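Side-chain contacts in 1-deoxy-D-xylulose 5-phosphate reductoisomerase (PDB 4ZQG), which catalyses the NAD(P)H-dependent rearrangement and reduction of 1-deoxy-D-xylulose 5-phosphate to 2-C-methyl-D-erythritol 4-phosphate in the MEP pathway of isoprenoid synthesis: residues Lys183-Thr188 / His241-Lys246; Val57-Ser62 / Ala67-Lys72; Ile222-Ala227 / Ile355-Ile360. One frame throughout, in Å; residues are numbered along the deposited sequence. Where two conformers were deposited one is given.

Contact 1: Lys183-Thr188 / His241-Lys246; sequences KKLWLT and HLFDLK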
loop_
_atom_site.group_PDB
_atom_site.type_symbol
_atom_site.label_atom_id
_atom_site.label_comp_id
_atom_site.label_asym_id
_atom_site.label_seq_id
_atom_site.Cartn_x
_atom_site.Cartn_y
_atom_site.Cartn_z
ATOM N N LYS A 183 1.547 12.142 -6.494
ATOM C CA LYS A 183 2.064 12.461 -7.803
ATOM C C LYS A 183 1.093 12.069 -8.818
ATOM O O LYS A 183 0.665 12.898 -9.619
ATOM C CB LYS A 183 3.389 11.748 -8.098
ATOM C CG LYS A 183 4.235 12.478 -9.139
ATOM C CD LYS A 183 5.306 11.598 -9.697
ATOM C CE LYS A 183 6.288 12.410 -10.519
ATOM N NZ LYS A 183 7.398 11.508 -10.917
ATOM N N LYS A 184 0.727 10.792 -8.799
ATOM C CA LYS A 184 -0.249 10.285 -9.737
ATOM C C LYS A 184 -0.867 8.984 -9.269
ATOM O O LYS A 184 -0.369 8.367 -8.330
ATOM C CB LYS A 184 0.404 10.132 -11.098
ATOM C CG LYS A 184 1.505 9.110 -11.202
ATOM C CD LYS A 184 1.794 8.839 -12.680
ATOM C CE LYS A 184 2.638 9.964 -13.310
ATOM N NZ LYS A 184 4.032 9.490 -13.441
ATOM N N LEU A 185 -1.975 8.585 -9.908
ATOM C CA LEU A 185 -2.688 7.340 -9.541
ATOM C C LEU A 185 -2.472 6.337 -10.642
ATOM O O LEU A 185 -2.455 6.708 -11.798
ATOM C CB LEU A 185 -4.172 7.598 -9.357
ATOM C CG LEU A 185 -4.560 8.729 -8.409
ATOM C CD1 LEU A 185 -6.062 8.820 -8.274
ATOM C CD2 LEU A 185 -3.948 8.536 -7.034
ATOM N N TRP A 186 -2.253 5.081 -10.291
ATOM C CA TRP A 186 -2.054 4.042 -11.290
ATOM C C TRP A 186 -3.219 3.049 -11.190
ATOM O O TRP A 186 -3.433 2.459 -10.113
ATOM C CB TRP A 186 -0.752 3.321 -11.029
ATOM C CG TRP A 186 0.395 4.124 -11.394
ATOM C CD1 TRP A 186 1.011 5.083 -10.633
ATOM C CD2 TRP A 186 1.083 4.110 -12.645
ATOM N NE1 TRP A 186 2.022 5.641 -11.335
ATOM C CE2 TRP A 186 2.112 5.042 -12.558
ATOM C CE3 TRP A 186 0.949 3.365 -13.818
ATOM C CZ2 TRP A 186 2.981 5.278 -13.590
ATOM C CZ3 TRP A 186 1.846 3.596 -14.849
ATOM C CH2 TRP A 186 2.840 4.541 -14.723
ATOM N N LEU A 187 -3.988 2.905 -12.268
ATOM C CA LEU A 187 -5.068 1.905 -12.339
ATOM C C LEU A 187 -4.535 0.643 -12.961
ATOM O O LEU A 187 -4.026 0.681 -14.062
ATOM C CB LEU A 187 -6.255 2.404 -13.177
ATOM C CG LEU A 187 -7.100 3.504 -12.571
ATOM C CD1 LEU A 187 -7.949 4.153 -13.624
ATOM C CD2 LEU A 187 -7.943 2.950 -11.478
ATOM N N THR A 188 -4.648 -0.470 -12.255
ATOM C CA THR A 188 -4.295 -1.789 -12.809
ATOM C C THR A 188 -5.457 -2.321 -13.693
ATOM O O THR A 188 -6.601 -2.075 -13.414
ATOM C CB THR A 188 -3.972 -2.765 -11.654
ATOM O OG1 THR A 188 -4.831 -2.464 -10.525
ATOM C CG2 THR A 188 -2.563 -2.568 -11.207
ATOM N N HIS A 241 -13.408 11.993 -10.897
ATOM C CA HIS A 241 -14.384 12.575 -9.975
ATOM C C HIS A 241 -14.143 12.183 -8.552
ATOM O O HIS A 241 -14.305 12.997 -7.655
ATOM C CB HIS A 241 -15.814 12.190 -10.335
ATOM C CG HIS A 241 -16.230 12.666 -11.673
ATOM N ND1 HIS A 241 -16.549 13.986 -11.921
ATOM C CD2 HIS A 241 -16.324 12.016 -12.855
ATOM C CE1 HIS A 241 -16.814 14.125 -13.207
ATOM N NE2 HIS A 241 -16.694 12.942 -13.794
ATOM N N LEU A 242 -13.804 10.927 -8.306
ATOM C CA LEU A 242 -13.716 10.493 -6.921
ATOM C C LEU A 242 -12.598 11.200 -6.207
ATOM O O LEU A 242 -12.730 11.612 -5.052
ATOM C CB LEU A 242 -13.477 8.989 -6.839
ATOM C CG LEU A 242 -14.685 8.048 -6.854
ATOM C CD1 LEU A 242 -14.151 6.627 -6.834
ATOM C CD2 LEU A 242 -15.587 8.351 -5.684
ATOM N N PHE A 243 -11.470 11.308 -6.897
ATOM C CA PHE A 243 -10.263 11.790 -6.269
ATOM C C PHE A 243 -9.894 13.207 -6.700
ATOM O O PHE A 243 -8.858 13.722 -6.320
ATOM C CB PHE A 243 -9.161 10.812 -6.576
ATOM C CG PHE A 243 -9.491 9.427 -6.160
ATOM C CD1 PHE A 243 -9.542 8.404 -7.078
ATOM C CD2 PHE A 243 -9.757 9.155 -4.842
ATOM C CE1 PHE A 243 -9.857 7.123 -6.684
ATOM C CE2 PHE A 243 -10.027 7.884 -4.445
ATOM C CZ PHE A 243 -10.097 6.872 -5.377
ATOM N N ASP A 244 -10.796 13.830 -7.442
ATOM C CA ASP A 244 -10.732 15.225 -7.782
ATOM C C ASP A 244 -9.475 15.607 -8.572
ATOM O O ASP A 244 -8.862 16.626 -8.293
ATOM C CB ASP A 244 -10.865 16.073 -6.540
ATOM C CG ASP A 244 -11.224 17.462 -6.868
ATOM O OD1 ASP A 244 -10.546 18.385 -6.371
ATOM O OD2 ASP A 244 -12.133 17.647 -7.709
ATOM N N LEU A 245 -9.158 14.790 -9.583
ATOM C CA LEU A 245 -8.018 14.972 -10.456
ATOM C C LEU A 245 -8.447 15.013 -11.918
ATOM O O LEU A 245 -9.615 14.744 -12.235
ATOM C CB LEU A 245 -7.093 13.782 -10.282
ATOM C CG LEU A 245 -6.522 13.545 -8.890
ATOM C CD1 LEU A 245 -5.727 12.261 -8.900
ATOM C CD2 LEU A 245 -5.611 14.688 -8.441
ATOM N N LYS A 246 -7.502 15.290 -12.816
ATOM C CA LYS A 246 -7.719 15.227 -14.266
ATOM C C LYS A 246 -7.009 14.024 -14.824
ATOM O O LYS A 246 -6.195 13.444 -14.162
ATOM C CB LYS A 246 -7.207 16.478 -14.966
ATOM C CG LYS A 246 -7.700 17.774 -14.367
ATOM C CD LYS A 246 -9.129 18.021 -14.733
ATOM C CE LYS A 246 -9.597 19.331 -14.153
ATOM N NZ LYS A 246 -10.976 19.527 -14.659
#
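The four-stranded mixed sheet of the catalytic domain meets the C-terminal end of helix 230-243 here, where L185 of strand 182-189 reaches F243 and L245. One methyl does most of the touching. L185 CD1 stands 3.5 Å from L245 CD1 and 3.7 Å from F243 CD1, so it enters the angle between the last turn of the helix and the loop that leaves it. L185 CG adds a second approach, 3.8 Å from L245 CD1. L185 CD1 comes obliquely to the CD1 side of the F243 ring, with F243 CG 4.1 Å away. L242 CB lies over the centre of one face of the F243 ring, 3.9 Å above the plane. L185 CG sits beside its backbone N (chi1 -52°) and CD1 extends the chain outward (chi2 -177°), which carries the branch across to the helix end. D244 leaves the helical conformation with a positive phi of 60°, and on either side of it F243 and L245 both point toward the strand. All three touching residues are buried, and the join is purely apolar. V264 of the adjacent strand 260-266 packs on L185, I160 of helix 155-162 on F243, and I175 on L245. K183 and K184 both face E265 in a classic beta bulge. The contact thus joins the mixed sheet to the helical layer of the domain that also holds the magnesium-binding residues D154, E156 and E235.

Contact 2: Val57-Ser62 / Ala67-Lys72; sequences VKICTS and AQLSQK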
loop_
_atom_site.group_PDB
_atom_site.type_symbol
_atom_site.label_atom_id
_atom_site.label_comp_id
_atom_site.label_asym_id
_atom_site.label_seq_id
_atom_site.Cartn_x
_atom_site.Cartn_y
_atom_site.Cartn_z
ATOM N N VAL A 57 -37.798 -3.767 5.498
ATOM C CA VAL A 57 -38.928 -2.879 5.588
ATOM C C VAL A 57 -39.494 -2.590 4.208
ATOM O O VAL A 57 -40.676 -2.511 4.052
ATOM C CB VAL A 57 -38.571 -1.593 6.363
ATOM C CG1 VAL A 57 -39.757 -0.656 6.437
ATOM C CG2 VAL A 57 -38.094 -1.949 7.762
ATOM N N LYS A 58 -38.659 -2.446 3.192
ATOM C CA LYS A 58 -39.137 -2.100 1.848
ATOM C C LYS A 58 -38.351 -2.843 0.819
ATOM O O LYS A 58 -37.176 -3.113 1.012
ATOM C CB LYS A 58 -38.948 -0.597 1.550
ATOM C CG LYS A 58 -39.307 0.357 2.676
ATOM C CD LYS A 58 -39.454 1.796 2.173
ATOM C CE LYS A 58 -39.958 2.707 3.292
ATOM N NZ LYS A 58 -39.795 4.138 2.962
ATOM N N ILE A 59 -38.980 -3.144 -0.295
ATOM C CA ILE A 59 -38.258 -3.625 -1.467
ATOM C C ILE A 59 -38.880 -2.964 -2.683
ATOM O O ILE A 59 -39.985 -2.434 -2.597
ATOM C CB ILE A 59 -38.297 -5.153 -1.622
ATOM C CG1 ILE A 59 -39.743 -5.601 -1.904
ATOM C CG2 ILE A 59 -37.710 -5.807 -0.391
ATOM C CD1 ILE A 59 -39.963 -7.099 -1.797
ATOM N N CYS A 60 -38.158 -2.977 -3.797
ATOM C CA CYS A 60 -38.566 -2.293 -4.999
ATOM C C CYS A 60 -38.219 -3.178 -6.140
ATOM O O CYS A 60 -37.142 -3.769 -6.132
ATOM C CB CYS A 60 -37.785 -0.976 -5.141
ATOM S SG CYS A 60 -38.143 -0.024 -6.637
ATOM N N THR A 61 -39.092 -3.248 -7.139
ATOM C CA THR A 61 -38.813 -4.017 -8.361
ATOM C C THR A 61 -39.214 -3.219 -9.579
ATOM O O THR A 61 -39.612 -2.041 -9.457
ATOM C CB THR A 61 -39.514 -5.392 -8.343
ATOM O OG1 THR A 61 -39.185 -6.136 -9.515
ATOM C CG2 THR A 61 -41.011 -5.240 -8.265
ATOM N N SER A 62 -39.113 -3.841 -10.755
ATOM C CA SER A 62 -39.589 -3.209 -11.987
ATOM C C SER A 62 -41.096 -3.049 -11.988
ATOM O O SER A 62 -41.786 -3.787 -11.301
ATOM C CB SER A 62 -39.161 -4.010 -13.219
ATOM O OG SER A 62 -39.973 -5.136 -13.484
ATOM N N ALA A 67 -46.996 -5.979 -9.382
ATOM C CA ALA A 67 -48.211 -6.717 -9.020
ATOM C C ALA A 67 -47.867 -8.132 -8.619
ATOM O O ALA A 67 -48.234 -8.577 -7.549
ATOM C CB ALA A 67 -49.223 -6.712 -10.160
ATOM N N GLN A 68 -47.123 -8.827 -9.471
ATOM C CA GLN A 68 -46.743 -10.212 -9.194
ATOM C C GLN A 68 -46.008 -10.330 -7.857
ATOM O O GLN A 68 -46.242 -11.235 -7.081
ATOM C CB GLN A 68 -45.893 -10.748 -10.335
ATOM C CG GLN A 68 -45.210 -12.089 -10.079
ATOM C CD GLN A 68 -44.027 -12.300 -11.032
ATOM O OE1 GLN A 68 -43.155 -13.133 -10.793
ATOM N NE2 GLN A 68 -43.966 -11.493 -12.093
ATOM N N LEU A 69 -45.129 -9.394 -7.579
ATOM C CA LEU A 69 -44.301 -9.509 -6.410
ATOM C C LEU A 69 -45.111 -9.186 -5.185
ATOM O O LEU A 69 -44.879 -9.790 -4.154
ATOM C CB LEU A 69 -43.075 -8.580 -6.538
ATOM C CG LEU A 69 -41.746 -8.765 -5.784
ATOM C CD1 LEU A 69 -41.479 -7.603 -4.844
ATOM C CD2 LEU A 69 -41.593 -10.081 -5.025
ATOM N N SER A 70 -46.051 -8.238 -5.306
ATOM C CA SER A 70 -46.934 -7.877 -4.193
ATOM C C SER A 70 -47.804 -9.044 -3.757
ATOM O O SER A 70 -47.994 -9.246 -2.558
ATOM C CB SER A 70 -47.832 -6.681 -4.522
ATOM O OG SER A 70 -47.054 -5.523 -4.846
ATOM N N GLN A 71 -48.312 -9.809 -4.713
ATOM C CA GLN A 71 -49.090 -10.998 -4.386
ATOM C C GLN A 71 -48.247 -11.967 -3.574
ATOM O O GLN A 71 -48.684 -12.464 -2.538
ATOM C CB GLN A 71 -49.580 -11.708 -5.640
ATOM C CG GLN A 71 -50.604 -12.766 -5.307
ATOM C CD GLN A 71 -51.737 -12.186 -4.470
ATOM O OE1 GLN A 71 -52.487 -11.313 -4.928
ATOM N NE2 GLN A 71 -51.842 -12.641 -3.231
ATOM N N LYS A 72 -47.034 -12.218 -4.059
ATOM C CA LYS A 72 -46.159 -13.201 -3.484
ATOM C C LYS A 72 -45.663 -12.844 -2.103
ATOM O O LYS A 72 -45.405 -13.718 -1.265
ATOM C CB LYS A 72 -45.000 -13.472 -4.437
ATOM C CG LYS A 72 -45.425 -14.275 -5.654
ATOM C CD LYS A 72 -44.270 -14.482 -6.622
ATOM C CE LYS A 72 -44.774 -15.005 -7.973
ATOM N NZ LYS A 72 -43.682 -15.371 -8.921
#
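L69 lays its CD1 methyl against I59 CD1 at 3.4 Å, and the same methyl is 4.0 Å from I59 CG1. T61 CG2 comes to L69 CD1 more loosely, at 4.2 Å. A single leucine branch thus bridges two strand residues whose side chains leave the same side of the sheet, while C60 between them points away. L69 also packs on V44 of helix 44-54 and I82 of strand 81-84. I59 holds CG1 between its backbone N and carbonyl carbon (chi1 66°), with the chain extended to CD1, which meets L69. In T61 the hydroxyl lies opposite the backbone N (chi1 -178°), leaving the methyl for L69; OG1 is hydrogen-bonded to the carbonyl of G40. The two segments belong to the beta-alpha-beta unit of strand 58-61, helix 66-75 and strand 81-84, part of the parallel Rossmann-like sheet that carries the dinucleotide; the T61 side chain is about 8 Å from the NAD. Beside helix 44-54, whose V44 and L48 touch Q68 and K72 in turn, K72 NZ donates to Q68 OE1 at 3.0 Å, tilted 18° from the amide plane.

Contact 3: Ile222-Ala227 / Ile355-Ile360; sequences ISIDSA and ICLTDI. With NAD (nicotinamide-adenine-dinucleotide), chain C; FOM (3-[formyl(hydroxy)amino]propylphosphonic acid), chain E.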
loop_
_atom_site.group_PDB
_atom_site.type_symbol
_atom_site.label_atom_id
_atom_site.label_comp_id
_atom_site.label_asym_id
_atom_site.label_seq_id
_atom_site.Cartn_x
_atom_site.Cartn_y
_atom_site.Cartn_z
ATOM N N ILE A 222 -20.019 -5.177 -17.218
ATOM C CA ILE A 222 -18.677 -5.022 -16.733
ATOM C C ILE A 222 -17.829 -6.148 -17.294
ATOM O O ILE A 222 -16.711 -5.939 -17.693
ATOM C CB ILE A 222 -18.609 -4.898 -15.179
ATOM C CG1 ILE A 222 -17.329 -4.200 -14.766
ATOM C CG2 ILE A 222 -18.662 -6.232 -14.482
ATOM C CD1 ILE A 222 -17.215 -3.895 -13.286
ATOM N N SER A 223 -18.362 -7.333 -17.419
ATOM C CA SER A 223 -17.586 -8.384 -18.008
ATOM C C SER A 223 -17.119 -8.013 -19.410
ATOM O O SER A 223 -15.952 -8.153 -19.713
ATOM C CB SER A 223 -18.344 -9.739 -17.962
ATOM O OG SER A 223 -18.299 -10.270 -16.629
ATOM N N ILE A 224 -18.014 -7.532 -20.260
ATOM C CA ILE A 224 -17.657 -7.203 -21.665
ATOM C C ILE A 224 -16.726 -5.990 -21.758
ATOM O O ILE A 224 -15.774 -5.935 -22.557
ATOM C CB ILE A 224 -18.924 -6.936 -22.500
ATOM C CG1 ILE A 224 -19.821 -8.198 -22.547
ATOM C CG2 ILE A 224 -18.563 -6.507 -23.919
ATOM C CD1 ILE A 224 -19.227 -9.347 -23.339
ATOM N N ASP A 225 -17.021 -5.021 -20.917
ATOM C CA ASP A 225 -16.202 -3.867 -20.770
ATOM C C ASP A 225 -14.737 -4.191 -20.396
ATOM O O ASP A 225 -13.788 -3.456 -20.760
ATOM C CB ASP A 225 -16.831 -2.981 -19.715
ATOM C CG ASP A 225 -18.016 -2.202 -20.240
ATOM O OD1 ASP A 225 -18.229 -2.163 -21.510
ATOM O OD2 ASP A 225 -18.706 -1.609 -19.349
ATOM N N SER A 226 -14.549 -5.277 -19.659
ATOM C CA SER A 226 -13.214 -5.710 -19.314
ATOM C C SER A 226 -12.519 -6.305 -20.543
ATOM O O SER A 226 -11.380 -5.986 -20.831
ATOM C CB SER A 226 -13.270 -6.681 -18.148
ATOM O OG SER A 226 -12.008 -7.259 -17.983
ATOM N N ALA A 227 -13.230 -7.137 -21.290
ATOM C CA ALA A 227 -12.716 -7.658 -22.566
ATOM C C ALA A 227 -12.190 -6.578 -23.550
ATOM O O ALA A 227 -11.194 -6.799 -24.200
ATOM C CB ALA A 227 -13.786 -8.519 -23.242
ATOM N N ILE A 355 -23.556 -7.147 -33.330
ATOM C CA ILE A 355 -22.251 -6.661 -33.791
ATOM C C ILE A 355 -21.100 -7.526 -33.311
ATOM O O ILE A 355 -21.242 -8.337 -32.388
ATOM C CB ILE A 355 -21.977 -5.181 -33.409
ATOM C CG1 ILE A 355 -21.957 -4.988 -31.891
ATOM C CG2 ILE A 355 -23.021 -4.265 -34.036
ATOM C CD1 ILE A 355 -21.278 -3.702 -31.447
ATOM N N CYS A 356 -19.966 -7.355 -33.982
ATOM C CA CYS A 356 -18.690 -7.894 -33.521
ATOM C C CYS A 356 -18.159 -7.224 -32.250
ATOM O O CYS A 356 -18.504 -6.095 -31.942
ATOM C CB CYS A 356 -17.658 -7.714 -34.622
ATOM S SG CYS A 356 -18.056 -8.752 -36.007
ATOM N N LEU A 357 -17.276 -7.904 -31.533
ATOM C CA LEU A 357 -16.673 -7.302 -30.335
ATOM C C LEU A 357 -15.906 -6.011 -30.657
ATOM O O LEU A 357 -16.096 -5.006 -29.969
ATOM C CB LEU A 357 -15.744 -8.278 -29.623
ATOM C CG LEU A 357 -15.200 -7.735 -28.300
ATOM C CD1 LEU A 357 -16.315 -7.530 -27.275
ATOM C CD2 LEU A 357 -14.119 -8.661 -27.768
ATOM N N THR A 358 -15.061 -6.069 -31.693
ATOM C CA THR A 358 -14.280 -4.926 -32.171
ATOM C C THR A 358 -15.125 -3.779 -32.713
ATOM O O THR A 358 -14.638 -2.669 -32.898
ATOM C CB THR A 358 -13.357 -5.340 -33.320
ATOM O OG1 THR A 358 -14.100 -6.108 -34.276
ATOM C CG2 THR A 358 -12.226 -6.173 -32.793
ATOM N N ASP A 359 -16.387 -4.058 -33.014
ATOM C CA ASP A 359 -17.308 -3.007 -33.405
ATOM C C ASP A 359 -17.656 -2.069 -32.232
ATOM O O ASP A 359 -18.132 -0.974 -32.472
ATOM C CB ASP A 359 -18.597 -3.589 -34.033
ATOM C CG ASP A 359 -18.411 -4.080 -35.492
ATOM O OD1 ASP A 359 -19.312 -4.844 -35.943
ATOM O OD2 ASP A 359 -17.416 -3.713 -36.180
ATOM N N ILE A 360 -17.444 -2.472 -30.984
ATOM C CA ILE A 360 -17.731 -1.576 -29.870
ATOM C C ILE A 360 -16.892 -0.299 -29.968
ATOM O O ILE A 360 -17.367 0.784 -29.634
ATOM C CB ILE A 360 -17.554 -2.270 -28.494
ATOM C CG1 ILE A 360 -18.616 -3.382 -28.354
ATOM C CG2 ILE A 360 -17.641 -1.256 -27.339
ATOM C CD1 ILE A 360 -18.672 -4.102 -27.032
HETATM P PA NAD C . -25.442 -7.182 -12.384
HETATM O O1A NAD C . -25.798 -7.083 -13.828
HETATM O O2A NAD C . -24.936 -8.478 -11.788
HETATM O O5B NAD C . -26.612 -6.596 -11.434
HETATM C C5B NAD C . -27.218 -5.326 -11.612
HETATM C C4B NAD C . -28.275 -5.060 -10.527
HETATM O O4B NAD C . -28.971 -3.856 -10.899
HETATM C C3B NAD C . -29.320 -6.176 -10.393
HETATM O O3B NAD C . -29.728 -6.370 -9.035
HETATM C C2B NAD C . -30.485 -5.658 -11.221
HETATM O O2B NAD C . -31.760 -6.005 -10.683
HETATM C C1B NAD C . -30.333 -4.142 -11.212
HETATM N N9A NAD C . -30.748 -3.542 -12.515
HETATM C C8A NAD C . -30.341 -3.943 -13.732
HETATM N N7A NAD C . -30.911 -3.201 -14.711
HETATM C C5A NAD C . -31.706 -2.305 -14.128
HETATM C C6A NAD C . -32.595 -1.238 -14.641
HETATM N N6A NAD C . -32.705 -1.011 -15.988
HETATM N N1A NAD C . -33.262 -0.537 -13.700
HETATM C C2A NAD C . -33.153 -0.800 -12.365
HETATM N N3A NAD C . -32.369 -1.762 -11.827
HETATM C C4A NAD C . -31.623 -2.532 -12.670
HETATM O O3 NAD C . -24.347 -6.016 -12.142
HETATM P PN NAD C . -22.950 -6.068 -11.338
HETATM O O1N NAD C . -22.004 -6.836 -12.235
HETATM O O2N NAD C . -23.253 -6.407 -9.898
HETATM O O5D NAD C . -22.613 -4.500 -11.448
HETATM C C5D NAD C . -23.187 -3.540 -10.559
HETATM C C4D NAD C . -22.418 -2.220 -10.641
HETATM O O4D NAD C . -21.192 -2.272 -9.906
HETATM C C3D NAD C . -22.050 -1.904 -12.079
HETATM O O3D NAD C . -22.133 -0.491 -12.231
HETATM C C2D NAD C . -20.637 -2.423 -12.229
HETATM O O2D NAD C . -19.945 -1.755 -13.295
HETATM C C1D NAD C . -20.080 -2.182 -10.821
HETATM N N1N NAD C . -19.022 -3.139 -10.464
HETATM C C2N NAD C . -19.274 -4.470 -10.401
HETATM C C3N NAD C . -18.248 -5.388 -10.091
HETATM C C7N NAD C . -18.491 -6.872 -9.984
HETATM O O7N NAD C . -17.664 -7.582 -9.439
HETATM N N7N NAD C . -19.612 -7.406 -10.467
HETATM C C4N NAD C . -16.975 -4.900 -9.844
HETATM C C5N NAD C . -16.765 -3.545 -9.901
HETATM C C6N NAD C . -17.789 -2.669 -10.216
HETATM O O2 FOM E . -13.689 -3.808 -12.406
HETATM N N1 FOM E . -13.282 -4.941 -11.733
HETATM C C1 FOM E . -13.091 -4.935 -10.477
HETATM O O1 FOM E . -13.241 -3.915 -9.825
HETATM C C2 FOM E . -13.031 -6.098 -12.585
HETATM C C3 FOM E . -11.892 -5.533 -13.436
HETATM C C4 FOM E . -11.541 -6.438 -14.583
HETATM P PA1 FOM E . -10.320 -5.534 -15.509
HETATM O OP1 FOM E . -9.039 -5.397 -14.569
HETATM O OP2 FOM E . -10.762 -4.150 -15.687
HETATM O OP3 FOM E . -9.922 -6.189 -16.945
#
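The two sides of one short helix do quite different work: I224 packs on a distant part of the chain, while I222 and S226 of the same segment meet the bound ligands. I224 CG2 lies 3.9 Å from I360 CD1 and 4.2 Å from L357 CD1, so a single methyl meets the two residues of 355-360 that touch it. The I224 and I360 side chains run at about a right angle to each other. CG2 of I224 is turned opposite its backbone N by the torsion that brings CG1 beside that N (chi1 -62°). On the ligand side, S226 OG donates to the phosphonate oxygen OP3 of fosmidomycin at 2.6 Å, and S190, which packs on S226, also binds the inhibitor through its own hydroxyl. I222 CD1 packs on the NAD nicotinamide, 3.4 Å from C6N, and also lies 3.6 Å from the fosmidomycin oxygen O2, where cofactor and inhibitor adjoin. Behind the packing residues, C356 N donates to D359 OD1 at 3.3 Å, from above the carboxylate plane, tying the turn that leads into helix 359-368. D225 reaches N343 of helix 333-351 through OD1. F350 of that helix packs on L357 and N343 on I360, while N231 and L234 of helix 230-243 touch D225; helix 220-228 therefore lies among helices 230-243, 333-351 and 359-368.

From the N terminus, contact 2 comes first: its segments are separated by four residues, and it closes a short strand-to-helix connection within the parallel NAD-binding sheet. Contact 1 then opens at strand 182-189 and closes at 241-246, a loop of 52 residues, most of them helical. Contact 3 crosses it, because 222-227 lies inside that loop while 355-360 lies far beyond it, near helix 333-351. Helices 220-228 and 230-243 follow each other, so contacts 1 and 3 link the mixed sheet and the C-terminal helices to consecutive elements. Their nearest atoms are about 9 Å apart, whereas the nearest atoms of contacts 1 and 2 are about 24 Å apart.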